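Local coordinates for Ketoacyl_synth_N domain-containing protein (Photorhabdus luminescens subsp. laumondii, PDB 6SMO) that probably acts as, or resembles, a 3-oxoacyl-[acyl-carrier-protein] synthase, and binds a pentaoxo-dodecanal in a pocket, at residues G167-A172 and E179-G184; I289-F294 and T301-L306; S315-I320 and I354-N359; I320-A325 and L366-I371. All blocks are in the same frame, centred on the assembly; numbering follows the deposited sequence.

In the fold
Three contacts pack a helix against strands of one mixed sheet; interaction 3 packs the turn leading into a helix. Interactions 3 and 4 both use helix 319-329 and share Ile320. Their strands, 351-356 and 362-369, are antiparallel neighbours, and Ile354 O lies 2.9 Å from Leu366 N in a probable hydrogen bond. Interaction 1 touches both: Gly184 CA is 3.8 Å from Val319 CG1, and Gly167 CA is 4.1 Å from Leu366 CD2. Interaction 2 lies farther out, its centre about 27 Å from that of interaction 1, yet Thr290 CG2 is 3.9 Å from Gln355 NE2 and Leu306 CD1 is 4.2 Å from Leu324 CD2. The ligand pocket residues Val129, Ala130, Trp133 and Phe134 belong to none of these segments.

Interaction 1: residues G167-A172 and E179-G184; sequences GYAAEA and EVMLCG
Ala169 presses its methyl group against strand 180-187 between two side chains. Its CB is 3.7 Å from Cys183 CB and 4.1 Å from Met181 CB. The contact is buried and mostly apolar. Met181 does most of the reaching. Its CG stands beside the backbone N (chi1 -82°), and the chain then bends at chi2 (-69°). This carries CG to 3.6 Å from Ala169 O and brings the terminal methyl to the next helical turn, where Met181 CE meets Ala172 CB at 3.7 Å. One thioether side chain therefore touches two alanines three residues apart. Cys183 touches with its CB.

The helix runs almost antiparallel to the strand, with the segment axes at 168° and 8.6 Å apart at closest. This is the helix-on-sheet packing of the thiolase fold, in which helix 161-175 is followed, after a short connection, by strand 180-187. Tyr99 of the parallel neighbouring strand 96-101 also touches Ala169 and Met181. Tyr168 lies on the helix side turned from this strand, and its OH hydrogen-bonds to Asp249 of the same chain and to Ser183 and His204 of the neighbouring chain.

Interaction 2: residues I289-F294 and T301-L306; sequences ITSKAF and TSFINL
Phe303 brings the far end of its ring, CZ, to the edge of the Phe294 ring, near that ring's plane. Its CZ is 3.6 Å from Phe294 CE2 and 3.7 Å from Phe294 CD2. The rings meet at their borders without stacking. Their planes are turned by 61° and their centroids are 5.9 Å apart. Both side chains start out toward the other segment, Phe303 from the strand and Phe294 from the helix.

Ser291, a turn earlier than Phe294, meets the same end of Phe303, with its OG 3.3 Å from Phe303 CZ. It approaches the ring obliquely. The hydroxyl has its polar partner in its own helix: it hydrogen-bonds to Lys287 O, and chi1 of -61° places it for that bond.

The segments belong to a beta-alpha-beta unit made of strand 275-278, helix 286-296 and strand 302-304. The two strands are parallel neighbours, and the helix crosses between them. Phe277 on the first strand meets the rings of both Phe294 and Phe303, so these rings form an aromatic cluster between helix and sheet. Phe269 adds another ring, edge-to-face with Phe294.

Thr301 comes up to the Phe294 ring with its methyl group, and Thr301 CG2 is 4.4 Å from Phe294 CE2. Its hydroxyl hydrogen-bonds instead to Ala275 O, on the neighbouring strand. Within the helix, Thr290 O sits above one face of the Phe294 ring, offset toward the rim.

Interaction 3: residues S315-I320 and I354-N359; sequences SVSGVI and IQRFSN
The turn that leads into helix 319-329 rests here on the end of strand 351-356, in the buried centre of the chain. Gly318 holds the N-cap position. Its phi of 93° is positive, a region that glycine occupies readily, and it turns the chain into the helix. Asp321, in the first turn, reaches back with OD1 to make a weak hydrogen bond with Gly318 N.

Arg356 supplies most of the strand side. Its chain bends at chi2 (-130°) and again at chi3 (68°), which folds the methylenes over the backbone of the turn. Its CD lies 3.2 Å from Ser317 O, and Arg356 CG lies 3.8 Å from Gly318 CA. The guanidinium group then runs on beside Ser317. Arg356 NH2 is 3.3 Å from Ser317 CB, which approaches the flat group obliquely. Ser317 O lies at the edge of that group, in its plane, yet Arg356 NH2 stays 3.7 Å from it.

Ser317 OG takes no part in the meeting. It is hydrogen-bonded to Gln313 N, just before the segment. Two residues before Arg356, on the same side of the strand, Ile354 adds a slight van der Waals touch, with CG2 4.1 Å from Gly318 O.

The contact thus joins a basic side chain to a helix-entry turn through its methylenes and the NH2 end of the guanidinium, without a hydrogen bond between the segments. Arg356 NE forms a salt bridge with Asp280 OD1; as the arginine is buried, this probably helps fix how it lies across the turn.

Interaction 4: residues I320-A325 and L366-I371; sequences IDSVLA and LSFSAI
This is buried packing of a helix on a sheet, deep in the C-terminal half of the thiolase fold. Helix 319-329 lies over strand 362-369, and a single serine makes the closest approaches from the helix side. Ser322 meets the CE2 and CZ end of the Phe368 ring. Its OG is 3.3 Å from Phe368 CE2, and its CB is 3.6 Å from the same carbon and 3.7 Å from Phe368 CZ. The hydroxyl comes at the ring obliquely.

Phe368 starts toward the helix, and CE2 and CZ at its far side reach it. Leu366, two residues earlier on the same strand face, adds a smaller contact. Its CD1 is 3.8 Å from Ser322 OG.

The serine hydroxyl is a polar atom among carbons, and its bond is made within the helix. Chi1 of -61° turns OG back along the helix to Gly318 O, one turn earlier, where it hydrogen-bonds. The group can therefore lie against the phenyl ring and the leucine methyl with its polarity satisfied.

Ile354 of the adjacent strand 351-356 closes in beside the serine, and Ile354 CD1 also packs on Ala325 CB, one helical turn further on. The helix is covered on several sides. Val323 packs on Ala223 and Leu225 of strand 218-229, while Leu324 reaches Ile23 and Val27 of helix 20-31. On the strand side, Phe368 also touches Cys242 and Leu244 of strand 242-251. Helix 319-329 thus sits between strand 218-229 and the strands 351-356 and 362-369.

Interaction 1: residues G167-A172 and E179-G184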
loop_
_atom_site.group_PDB
_atom_site.type_symbol
_atom_site.label_atom_id
_atom_site.label_comp_id
_atom_site.label_asym_id
_atom_site.label_seq_id
_atom_site.Cartn_x
_atom_site.Cartn_y
_atom_site.Cartn_z
ATOM N N GLY C 167 3.702 5.510 14.244
ATOM C CA GLY C 167 3.267 6.888 14.545
ATOM C C GLY C 167 1.815 7.140 14.172
ATOM O O GLY C 167 1.097 7.745 14.994
ATOM N N TYR C 168 1.396 6.704 12.979
ATOM C CA TYR C 168 0.040 6.948 12.417
ATOM C C TYR C 168 -0.949 5.900 12.944
ATOM O O TYR C 168 -2.166 6.163 12.893
ATOM C CB TYR C 168 0.089 6.998 10.887
ATOM C CG TYR C 168 0.764 8.232 10.345
ATOM C CD1 TYR C 168 0.221 9.490 10.554
ATOM C CD2 TYR C 168 1.952 8.149 9.637
ATOM C CE1 TYR C 168 0.839 10.633 10.071
ATOM C CE2 TYR C 168 2.582 9.282 9.145
ATOM C CZ TYR C 168 2.022 10.529 9.363
ATOM O OH TYR C 168 2.640 11.646 8.880
ATOM N N ALA C 169 -0.450 4.761 13.437
ATOM C CA ALA C 169 -1.245 3.742 14.165
ATOM C C ALA C 169 -1.660 4.311 15.527
ATOM O O ALA C 169 -2.803 4.056 15.951
ATOM C CB ALA C 169 -0.459 2.463 14.318
ATOM N N ALA C 170 -0.760 5.057 16.177
ATOM C CA ALA C 170 -1.000 5.758 17.461
ATOM C C ALA C 170 -2.018 6.889 17.253
ATOM O O ALA C 170 -2.901 7.052 18.117
ATOM C CB ALA C 170 0.301 6.278 18.022
ATOM N N GLU C 171 -1.899 7.632 16.146
ATOM C CA GLU C 171 -2.818 8.746 15.775
ATOM C C GLU C 171 -4.234 8.201 15.545
ATOM O O GLU C 171 -5.197 8.899 15.917
ATOM C CB GLU C 171 -2.316 9.492 14.535
ATOM C CG GLU C 171 -1.630 10.808 14.860
ATOM C CD GLU C 171 -2.558 11.876 15.415
ATOM O OE1 GLU C 171 -2.156 12.567 16.374
ATOM O OE2 GLU C 171 -3.683 12.015 14.888
ATOM N N ALA C 172 -4.352 7.011 14.947
ATOM C CA ALA C 172 -5.637 6.313 14.704
ATOM C C ALA C 172 -6.305 5.978 16.046
ATOM O O ALA C 172 -7.539 6.130 16.138
ATOM C CB ALA C 172 -5.410 5.077 13.868
ATOM N N GLU C 179 -9.285 0.645 18.910
ATOM C CA GLU C 179 -8.819 0.487 20.316
ATOM C C GLU C 179 -7.452 -0.206 20.342
ATOM O O GLU C 179 -6.636 0.158 21.207
ATOM C CB GLU C 179 -9.824 -0.312 21.149
ATOM C CG GLU C 179 -10.800 0.560 21.914
ATOM C CD GLU C 179 -11.681 1.427 21.032
ATOM O OE1 GLU C 179 -11.633 2.663 21.179
ATOM O OE2 GLU C 179 -12.412 0.860 20.196
ATOM N N VAL C 180 -7.232 -1.180 19.452
ATOM C CA VAL C 180 -5.963 -1.963 19.341
ATOM C C VAL C 180 -5.384 -1.758 17.936
ATOM O O VAL C 180 -6.176 -1.556 16.996
ATOM C CB VAL C 180 -6.195 -3.459 19.642
ATOM C CG1 VAL C 180 -4.883 -4.215 19.784
ATOM C CG2 VAL C 180 -7.059 -3.663 20.878
ATOM N N MET C 181 -4.054 -1.806 17.810
ATOM C CA MET C 181 -3.321 -1.671 16.522
ATOM C C MET C 181 -2.078 -2.568 16.531
ATOM O O MET C 181 -1.249 -2.420 17.449
ATOM C CB MET C 181 -2.888 -0.221 16.281
ATOM C CG MET C 181 -3.983 0.650 15.699
ATOM S SD MET C 181 -4.389 0.181 14.000
ATOM C CE MET C 181 -5.603 1.436 13.593
ATOM N N LEU C 182 -1.962 -3.453 15.535
ATOM C CA LEU C 182 -0.747 -4.270 15.271
ATOM C C LEU C 182 0.149 -3.496 14.298
ATOM O O LEU C 182 0.061 -3.747 13.080
ATOM C CB LEU C 182 -1.151 -5.635 14.697
ATOM C CG LEU C 182 -1.634 -6.675 15.710
ATOM C CD1 LEU C 182 -0.516 -7.074 16.661
ATOM C CD2 LEU C 182 -2.846 -6.179 16.486
ATOM N N CYS C 183 0.960 -2.574 14.827
ATOM C CA CYS C 183 1.899 -1.715 14.058
ATOM C C CYS C 183 3.299 -2.339 14.074
ATOM O O CYS C 183 3.677 -2.918 15.111
ATOM C CB CYS C 183 1.948 -0.301 14.623
ATOM S SG CYS C 183 2.687 -0.212 16.274
ATOM N N GLY C 184 4.036 -2.218 12.967
ATOM C CA GLY C 184 5.409 -2.742 12.833
ATOM C C GLY C 184 5.892 -2.725 11.395
ATOM O O GLY C 184 5.333 -1.954 10.587
#

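Interaction 2: residues I289-F294 and T301-L306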
loop_
_atom_site.group_PDB
_atom_site.type_symbol
_atom_site.label_atom_id
_atom_site.label_comp_id
_atom_site.label_asym_id
_atom_site.label_seq_id
_atom_site.Cartn_x
_atom_site.Cartn_y
_atom_site.Cartn_z
ATOM N N ILE C 289 25.401 17.157 13.990
ATOM C CA ILE C 289 24.239 18.047 13.671
ATOM C C ILE C 289 23.138 17.887 14.730
ATOM O O ILE C 289 22.504 18.909 15.059
ATOM C CB ILE C 289 23.709 17.813 12.238
ATOM C CG1 ILE C 289 23.207 16.383 12.009
ATOM C CG2 ILE C 289 24.763 18.217 11.216
ATOM C CD1 ILE C 289 22.512 16.175 10.681
ATOM N N THR C 290 22.914 16.671 15.242
ATOM C CA THR C 290 21.833 16.360 16.221
ATOM C C THR C 290 22.208 16.917 17.601
ATOM O O THR C 290 21.310 17.467 18.270
ATOM C CB THR C 290 21.534 14.857 16.286
ATOM O OG1 THR C 290 21.509 14.333 14.957
ATOM C CG2 THR C 290 20.217 14.556 16.968
ATOM N N SER C 291 23.475 16.773 18.008
ATOM C CA SER C 291 24.018 17.271 19.301
ATOM C C SER C 291 23.981 18.803 19.339
ATOM O O SER C 291 23.749 19.358 20.431
ATOM C CB SER C 291 25.415 16.758 19.541
ATOM O OG SER C 291 25.430 15.339 19.601
ATOM N N LYS C 292 24.203 19.454 18.191
ATOM C CA LYS C 292 24.191 20.935 18.044
ATOM C C LYS C 292 22.754 21.447 18.206
ATOM O O LYS C 292 22.577 22.523 18.809
ATOM C CB LYS C 292 24.788 21.349 16.694
ATOM C CG LYS C 292 25.325 22.774 16.631
ATOM C CD LYS C 292 24.311 23.798 16.169
ATOM C CE LYS C 292 24.885 25.197 16.094
ATOM N NZ LYS C 292 23.835 26.206 15.822
ATOM N N ALA C 293 21.772 20.699 17.689
ATOM C CA ALA C 293 20.324 20.999 17.799
ATOM C C ALA C 293 19.881 20.901 19.265
ATOM O O ALA C 293 19.037 21.721 19.679
ATOM C CB ALA C 293 19.529 20.069 16.916
ATOM N N PHE C 294 20.427 19.936 20.014
ATOM C CA PHE C 294 20.157 19.725 21.463
ATOM C C PHE C 294 20.829 20.833 22.284
ATOM O O PHE C 294 20.238 21.267 23.292
ATOM C CB PHE C 294 20.636 18.345 21.923
ATOM C CG PHE C 294 19.876 17.167 21.361
ATOM C CD1 PHE C 294 18.512 17.239 21.118
ATOM C CD2 PHE C 294 20.525 15.968 21.106
ATOM C CE1 PHE C 294 17.822 16.147 20.610
ATOM C CE2 PHE C 294 19.833 14.877 20.603
ATOM C CZ PHE C 294 18.483 14.969 20.355
ATOM N N THR C 301 21.496 14.597 27.207
ATOM C CA THR C 301 21.052 13.179 27.126
ATOM C C THR C 301 22.247 12.288 26.761
ATOM O O THR C 301 23.298 12.835 26.371
ATOM C CB THR C 301 19.896 13.032 26.127
ATOM O OG1 THR C 301 19.520 11.656 26.068
ATOM C CG2 THR C 301 20.242 13.523 24.736
ATOM N N SER C 302 22.076 10.969 26.893
ATOM C CA SER C 302 23.075 9.927 26.539
ATOM C C SER C 302 22.806 9.422 25.116
ATOM O O SER C 302 21.629 9.158 24.797
ATOM C CB SER C 302 23.051 8.797 27.536
ATOM O OG SER C 302 24.089 7.865 27.273
ATOM N N PHE C 303 23.860 9.300 24.301
ATOM C CA PHE C 303 23.812 8.793 22.903
ATOM C C PHE C 303 24.195 7.310 22.887
ATOM O O PHE C 303 25.312 6.974 23.331
ATOM C CB PHE C 303 24.737 9.609 21.994
ATOM C CG PHE C 303 24.141 10.896 21.484
ATOM C CD1 PHE C 303 23.950 11.976 22.334
ATOM C CD2 PHE C 303 23.770 11.029 20.155
ATOM C CE1 PHE C 303 23.399 13.159 21.864
ATOM C CE2 PHE C 303 23.221 12.214 19.686
ATOM C CZ PHE C 303 23.037 13.276 20.541
ATOM N N ILE C 304 23.289 6.457 22.396
ATOM C CA ILE C 304 23.496 4.987 22.227
ATOM C C ILE C 304 23.136 4.609 20.785
ATOM O O ILE C 304 21.960 4.779 20.408
ATOM C CB ILE C 304 22.682 4.194 23.272
ATOM C CG1 ILE C 304 23.315 4.305 24.662
ATOM C CG2 ILE C 304 22.509 2.740 22.849
ATOM C CD1 ILE C 304 22.419 3.858 25.796
ATOM N N ASN C 305 24.120 4.125 20.020
ATOM C CA ASN C 305 23.969 3.685 18.607
ATOM C C ASN C 305 23.855 2.156 18.575
ATOM O O ASN C 305 24.807 1.487 19.029
ATOM C CB ASN C 305 25.140 4.171 17.746
ATOM C CG ASN C 305 24.917 3.969 16.261
ATOM O OD1 ASN C 305 23.861 3.505 15.840
ATOM N ND2 ASN C 305 25.911 4.316 15.459
ATOM N N LEU C 306 22.738 1.630 18.058
ATOM C CA LEU C 306 22.461 0.168 17.956
ATOM C C LEU C 306 22.666 -0.321 16.516
ATOM O O LEU C 306 22.513 -1.537 16.293
ATOM C CB LEU C 306 21.025 -0.113 18.410
ATOM C CG LEU C 306 20.654 0.336 19.824
ATOM C CD1 LEU C 306 19.234 -0.095 20.162
ATOM C CD2 LEU C 306 21.629 -0.208 20.859
#

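Interaction 3: residues S315-I320 and I354-N359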
loop_
_atom_site.group_PDB
_atom_site.type_symbol
_atom_site.label_atom_id
_atom_site.label_comp_id
_atom_site.label_asym_id
_atom_site.label_seq_id
_atom_site.Cartn_x
_atom_site.Cartn_y
_atom_site.Cartn_z
ATOM N N SER C 315 12.898 -0.600 6.625
ATOM C CA SER C 315 11.648 -0.346 7.385
ATOM C C SER C 315 11.698 -0.949 8.794
ATOM O O SER C 315 11.072 -0.384 9.686
ATOM C CB SER C 315 10.427 -0.764 6.619
ATOM O OG SER C 315 10.376 -2.168 6.472
ATOM N N VAL C 316 12.319 -2.112 8.957
ATOM C CA VAL C 316 12.436 -2.749 10.299
ATOM C C VAL C 316 13.294 -1.863 11.211
ATOM O O VAL C 316 13.029 -1.836 12.418
ATOM C CB VAL C 316 12.941 -4.200 10.208
ATOM C CG1 VAL C 316 12.839 -4.915 11.541
ATOM C CG2 VAL C 316 12.186 -4.974 9.148
ATOM N N SER C 317 14.335 -1.234 10.664
ATOM C CA SER C 317 15.195 -0.321 11.460
ATOM C C SER C 317 14.338 0.811 12.032
ATOM O O SER C 317 13.565 1.413 11.286
ATOM C CB SER C 317 16.322 0.213 10.645
ATOM O OG SER C 317 17.254 -0.810 10.373
ATOM N N GLY C 318 14.536 1.126 13.305
ATOM C CA GLY C 318 13.698 2.131 13.985
ATOM C C GLY C 318 12.525 1.482 14.702
ATOM O O GLY C 318 12.200 1.929 15.819
ATOM N N VAL C 319 11.913 0.465 14.082
ATOM C CA VAL C 319 10.790 -0.331 14.662
ATOM C C VAL C 319 11.365 -1.311 15.693
ATOM O O VAL C 319 10.834 -1.351 16.820
ATOM C CB VAL C 319 9.984 -1.065 13.570
ATOM C CG1 VAL C 319 8.895 -1.948 14.161
ATOM C CG2 VAL C 319 9.390 -0.096 12.559
ATOM N N ILE C 320 12.422 -2.038 15.323
ATOM C CA ILE C 320 13.091 -3.022 16.225
ATOM C C ILE C 320 13.688 -2.267 17.412
ATOM O O ILE C 320 13.710 -2.825 18.507
ATOM C CB ILE C 320 14.123 -3.883 15.470
ATOM C CG1 ILE C 320 14.680 -5.001 16.351
ATOM C CG2 ILE C 320 15.230 -3.032 14.874
ATOM C CD1 ILE C 320 15.147 -6.206 15.585
ATOM N N ILE C 354 13.722 7.618 19.976
ATOM C CA ILE C 354 14.404 6.963 18.820
ATOM C C ILE C 354 14.248 7.866 17.592
ATOM O O ILE C 354 13.126 8.356 17.367
ATOM C CB ILE C 354 13.822 5.557 18.573
ATOM C CG1 ILE C 354 13.821 4.714 19.851
ATOM C CG2 ILE C 354 14.558 4.856 17.440
ATOM C CD1 ILE C 354 12.626 3.804 19.976
ATOM N N GLN C 355 15.334 8.068 16.839
ATOM C CA GLN C 355 15.354 8.884 15.596
ATOM C C GLN C 355 15.798 8.008 14.420
ATOM O O GLN C 355 16.702 7.169 14.609
ATOM C CB GLN C 355 16.287 10.087 15.744
ATOM C CG GLN C 355 16.093 11.138 14.659
ATOM C CD GLN C 355 17.044 12.300 14.794
ATOM O OE1 GLN C 355 16.633 13.452 14.917
ATOM N NE2 GLN C 355 18.334 12.006 14.772
ATOM N N ARG C 356 15.165 8.203 13.260
ATOM C CA ARG C 356 15.566 7.616 11.954
ATOM C C ARG C 356 15.352 8.665 10.858
ATOM O O ARG C 356 14.489 9.544 11.042
ATOM C CB ARG C 356 14.759 6.350 11.648
ATOM C CG ARG C 356 15.382 5.066 12.177
ATOM C CD ARG C 356 15.464 4.003 11.099
ATOM N NE ARG C 356 16.427 4.363 10.064
ATOM C CZ ARG C 356 16.564 3.745 8.892
ATOM N NH1 ARG C 356 17.479 4.163 8.033
ATOM N NH2 ARG C 356 15.790 2.721 8.575
ATOM N N PHE C 357 16.115 8.577 9.768
ATOM C CA PHE C 357 15.933 9.425 8.560
ATOM C C PHE C 357 16.438 8.688 7.315
ATOM O O PHE C 357 17.271 7.768 7.436
ATOM C CB PHE C 357 16.589 10.797 8.742
ATOM C CG PHE C 357 17.927 10.828 9.434
ATOM C CD1 PHE C 357 19.094 10.557 8.735
ATOM C CD2 PHE C 357 18.027 11.191 10.769
ATOM C CE1 PHE C 357 20.328 10.616 9.367
ATOM C CE2 PHE C 357 19.261 11.248 11.398
ATOM C CZ PHE C 357 20.408 10.959 10.696
ATOM N N SER C 358 15.923 9.098 6.154
ATOM C CA SER C 358 16.108 8.438 4.835
ATOM C C SER C 358 17.243 9.109 4.057
ATOM O O SER C 358 17.779 10.127 4.541
ATOM C CB SER C 358 14.826 8.466 4.047
ATOM O OG SER C 358 14.540 9.783 3.599
ATOM N N ASN C 359 17.575 8.553 2.889
ATOM C CA ASN C 359 18.605 9.077 1.953
ATOM C C ASN C 359 18.091 10.367 1.302
ATOM O O ASN C 359 18.895 11.308 1.151
ATOM C CB ASN C 359 18.973 8.034 0.894
ATOM C CG ASN C 359 20.211 8.404 0.105
ATOM O OD1 ASN C 359 21.329 8.278 0.601
ATOM N ND2 ASN C 359 20.024 8.848 -1.127
#

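Interaction 4: residues I320-A325 and L366-I371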
loop_
_atom_site.group_PDB
_atom_site.type_symbol
_atom_site.label_atom_id
_atom_site.label_comp_id
_atom_site.label_asym_id
_atom_site.label_seq_id
_atom_site.Cartn_x
_atom_site.Cartn_y
_atom_site.Cartn_z
ATOM N N ILE C 320 12.422 -2.038 15.323
ATOM C CA ILE C 320 13.091 -3.022 16.225
ATOM C C ILE C 320 13.688 -2.267 17.412
ATOM O O ILE C 320 13.710 -2.825 18.507
ATOM C CB ILE C 320 14.123 -3.883 15.470
ATOM C CG1 ILE C 320 14.680 -5.001 16.351
ATOM C CG2 ILE C 320 15.230 -3.032 14.874
ATOM C CD1 ILE C 320 15.147 -6.206 15.585
ATOM N N ASP C 321 14.134 -1.033 17.182
ATOM C CA ASP C 321 14.659 -0.124 18.238
ATOM C C ASP C 321 13.538 0.177 19.242
ATOM O O ASP C 321 13.811 0.131 20.458
ATOM C CB ASP C 321 15.230 1.165 17.637
ATOM C CG ASP C 321 16.424 0.949 16.721
ATOM O OD1 ASP C 321 16.378 0.004 15.909
ATOM O OD2 ASP C 321 17.391 1.730 16.828
ATOM N N SER C 322 12.329 0.468 18.745
ATOM C CA SER C 322 11.109 0.756 19.549
ATOM C C SER C 322 10.667 -0.498 20.315
ATOM O O SER C 322 10.128 -0.344 21.428
ATOM C CB SER C 322 9.993 1.285 18.682
ATOM O OG SER C 322 10.366 2.503 18.056
ATOM N N VAL C 323 10.876 -1.685 19.731
ATOM C CA VAL C 323 10.591 -3.008 20.366
ATOM C C VAL C 323 11.523 -3.182 21.573
ATOM O O VAL C 323 11.017 -3.532 22.659
ATOM C CB VAL C 323 10.731 -4.160 19.349
ATOM C CG1 VAL C 323 10.955 -5.510 20.021
ATOM C CG2 VAL C 323 9.532 -4.222 18.416
ATOM N N LEU C 324 12.825 -2.939 21.382
ATOM C CA LEU C 324 13.867 -3.003 22.447
ATOM C C LEU C 324 13.587 -1.935 23.514
ATOM O O LEU C 324 13.621 -2.282 24.711
ATOM C CB LEU C 324 15.255 -2.810 21.824
ATOM C CG LEU C 324 16.033 -4.088 21.508
ATOM C CD1 LEU C 324 15.194 -5.079 20.716
ATOM C CD2 LEU C 324 17.315 -3.762 20.757
ATOM N N ALA C 325 13.323 -0.693 23.091
ATOM C CA ALA C 325 13.086 0.479 23.971
ATOM C C ALA C 325 11.894 0.212 24.898
ATOM O O ALA C 325 11.963 0.619 26.075
ATOM C CB ALA C 325 12.867 1.719 23.138
ATOM N N LEU C 366 10.219 8.775 17.317
ATOM C CA LEU C 366 9.177 8.276 18.254
ATOM C C LEU C 366 9.657 8.485 19.694
ATOM O O LEU C 366 10.877 8.367 19.933
ATOM C CB LEU C 366 8.917 6.793 17.968
ATOM C CG LEU C 366 8.086 6.497 16.721
ATOM C CD1 LEU C 366 8.275 5.057 16.272
ATOM C CD2 LEU C 366 6.613 6.790 16.966
ATOM N N SER C 367 8.726 8.779 20.607
ATOM C CA SER C 367 8.978 9.009 22.054
ATOM C C SER C 367 8.208 7.974 22.883
ATOM O O SER C 367 6.971 7.916 22.751
ATOM C CB SER C 367 8.603 10.415 22.448
ATOM O OG SER C 367 8.783 10.617 23.842
ATOM N N PHE C 368 8.926 7.192 23.699
ATOM C CA PHE C 368 8.368 6.176 24.630
ATOM C C PHE C 368 8.750 6.551 26.067
ATOM O O PHE C 368 9.929 6.875 26.302
ATOM C CB PHE C 368 8.868 4.777 24.260
ATOM C CG PHE C 368 8.417 4.298 22.904
ATOM C CD1 PHE C 368 7.200 3.653 22.747
ATOM C CD2 PHE C 368 9.205 4.503 21.782
ATOM C CE1 PHE C 368 6.784 3.218 21.499
ATOM C CE2 PHE C 368 8.787 4.067 20.533
ATOM C CZ PHE C 368 7.577 3.426 20.394
ATOM N N SER C 369 7.779 6.508 26.986
ATOM C CA SER C 369 7.920 6.912 28.412
ATOM C C SER C 369 7.500 5.760 29.332
ATOM O O SER C 369 6.570 5.017 28.965
ATOM C CB SER C 369 7.128 8.160 28.694
ATOM O OG SER C 369 7.586 9.237 27.892
ATOM N N ALA C 370 8.156 5.641 30.491
ATOM C CA ALA C 370 7.991 4.536 31.468
ATOM C C ALA C 370 6.634 4.644 32.175
ATOM O O ALA C 370 6.033 5.737 32.149
ATOM C CB ALA C 370 9.126 4.555 32.463
ATOM N N ILE C 371 6.194 3.539 32.790
ATOM C CA ILE C 371 4.905 3.398 33.534
ATOM C C ILE C 371 3.748 3.549 32.538
ATOM O O ILE C 371 3.280 4.651 32.252
ATOM C CB ILE C 371 4.813 4.406 34.704
ATOM C CG1 ILE C 371 6.032 4.318 35.628
ATOM C CG2 ILE C 371 3.512 4.222 35.477
ATOM C CD1 ILE C 371 6.220 5.522 36.524
ATOM O OXT ILE C 371 3.260 2.558 31.995
#